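Local coordinates for YqgE/AlgH family protein (Corynebacterium diphtheriae NCTC 13129, PDB 2GS5) that is of unknown function but belongs to the UPF0301 (AlgH) family of conserved bacterial proteins, at residues Val88-Thr94 and Val129-Phe135. Residues are numbered along the deposited sequence; the frame is centred on the assembly and turned at random.
Sequences VVGVGVT and VSGMRLF
The ring of Phe-135 lies against strand 88-94, with the carbonyl oxygen of Val-89 at its edge, near the ring plane, 3.7 Å from CD2 of Phe-135. Val-91 approaches the same ring obliquely, its CG2 3.7 Å from CE2 of Phe-135. CG of Phe-135 is turned anti to its own carbonyl carbon (chi1 -57°), which carries the ring along the sheet past Val-89 to Val-91, a beta-branched residue, well suited to an extended strand. On the opposite face of the sheet Leu-134 packs its CD2 3.7 Å from CA of Gly-90; a residue without a side chain lets the methyl settle directly on the backbone. Between the two faces the backbones form an antiparallel ladder in which Val-89 pairs with Phe-135 and Val-91 with Arg-133, each through two hydrogen bonds. Between Val-93 and Thr-94 the register slips by one, a beta bulge: Val-93 N still donates to Gly-131 O, while Val-93 O accepts Ser-130 N at 2.8 Å. A water bridges Ser-130 OG and Thr-94 O where the chain turns its corner. Strand 113-116 continues the sheet beyond 88-94, and strand 76-79 runs parallel to 129-141. Helix 162-166 packs on Val-91, Val-93 and Arg-133, whose NH2 donates a hydrogen bond to Ala-167 O.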
# COMPACT_ATOMS: atom_id res chain seq x y z
N VAL A 88 -12.17 5.78 4.86
CA VAL A 88 -10.74 5.94 5.15
C VAL A 88 -10.19 4.71 5.87
O VAL A 88 -10.85 4.21 6.80
CB VAL A 88 -10.52 7.20 6.00
CG1 VAL A 88 -9.04 7.37 6.36
CG2 VAL A 88 -11.03 8.42 5.26
N VAL A 89 -9.03 4.25 5.41
CA VAL A 89 -8.24 3.13 5.97
C VAL A 89 -6.98 3.73 6.58
O VAL A 89 -6.38 4.62 6.00
CB VAL A 89 -7.77 2.14 4.82
CG1 VAL A 89 -6.73 1.11 5.33
CG2 VAL A 89 -8.94 1.44 4.20
N GLY A 90 -6.56 3.23 7.74
CA GLY A 90 -5.24 3.59 8.30
C GLY A 90 -4.28 2.42 8.18
O GLY A 90 -4.63 1.30 8.58
N VAL A 91 -3.10 2.67 7.63
CA VAL A 91 -2.03 1.69 7.60
C VAL A 91 -0.88 2.22 8.47
O VAL A 91 -0.40 3.34 8.26
CB VAL A 91 -1.53 1.41 6.18
CG1 VAL A 91 -0.45 0.34 6.21
CG2 VAL A 91 -2.68 0.94 5.28
N GLY A 92 -0.45 1.42 9.44
CA GLY A 92 0.62 1.80 10.34
C GLY A 92 1.83 0.90 10.22
O GLY A 92 1.78 -0.17 9.62
N VAL A 93 2.92 1.38 10.80
CA VAL A 93 4.14 0.63 11.01
C VAL A 93 4.28 0.45 12.52
O VAL A 93 4.32 1.44 13.25
CB VAL A 93 5.37 1.38 10.44
CG1 VAL A 93 6.67 0.61 10.71
CG2 VAL A 93 5.17 1.68 8.93
N THR A 94 4.30 -0.79 13.00
CA THR A 94 4.36 -1.02 14.45
C THR A 94 5.68 -0.52 15.04
O THR A 94 6.73 -0.62 14.41
CB THR A 94 4.18 -2.51 14.82
OG1 THR A 94 5.21 -3.29 14.21
CG2 THR A 94 2.81 -3.03 14.37
N VAL A 129 2.80 2.74 17.24
CA VAL A 129 3.23 2.87 15.84
C VAL A 129 4.37 3.87 15.69
O VAL A 129 4.44 4.85 16.43
CB VAL A 129 2.06 3.27 14.91
CG1 VAL A 129 0.98 2.15 14.87
CG2 VAL A 129 1.47 4.62 15.33
N SER A 130 5.26 3.61 14.74
CA SER A 130 6.33 4.56 14.41
C SER A 130 5.93 5.45 13.26
O SER A 130 6.56 6.48 13.01
CB SER A 130 7.63 3.83 14.06
OG SER A 130 7.45 2.92 12.98
N GLY A 131 4.88 5.04 12.54
CA GLY A 131 4.36 5.82 11.43
C GLY A 131 2.98 5.34 11.05
O GLY A 131 2.58 4.25 11.43
N MSE A 132 2.25 6.18 10.33
CA MSE A 132 0.90 5.84 9.88
C MSE A 132 0.49 6.75 8.73
O MSE A 132 0.87 7.91 8.67
CB MSE A 132 -0.08 5.98 11.04
CG MSE A 132 -1.46 5.46 10.77
SE MSE A 132 -2.57 5.79 12.33
CE MSE A 132 -3.19 7.56 11.79
N ARG A 133 -0.32 6.21 7.82
CA ARG A 133 -0.83 6.98 6.69
C ARG A 133 -2.29 6.61 6.48
O ARG A 133 -2.69 5.46 6.72
CB ARG A 133 -0.02 6.65 5.44
CG ARG A 133 -0.38 7.47 4.20
CD ARG A 133 0.83 7.71 3.32
NE ARG A 133 1.74 8.67 3.94
CZ ARG A 133 2.98 8.93 3.52
NH1 ARG A 133 3.48 8.28 2.49
NH2 ARG A 133 3.71 9.83 4.17
N LEU A 134 -3.08 7.59 6.07
CA LEU A 134 -4.53 7.42 5.88
C LEU A 134 -4.87 7.45 4.40
O LEU A 134 -4.38 8.29 3.65
CB LEU A 134 -5.30 8.51 6.61
CG LEU A 134 -5.18 8.44 8.13
CD1 LEU A 134 -5.78 9.66 8.79
CD2 LEU A 134 -5.86 7.19 8.67
N PHE A 135 -5.74 6.53 3.99
CA PHE A 135 -6.10 6.36 2.59
C PHE A 135 -7.60 6.45 2.39
O PHE A 135 -8.36 5.77 3.06
CB PHE A 135 -5.62 5.00 2.09
CG PHE A 135 -4.15 4.81 2.25
CD1 PHE A 135 -3.27 5.13 1.22
CD2 PHE A 135 -3.63 4.37 3.47
CE1 PHE A 135 -1.91 5.00 1.39
CE2 PHE A 135 -2.26 4.22 3.63
CZ PHE A 135 -1.40 4.54 2.59
O HOH W 1 8.93 0.89 13.79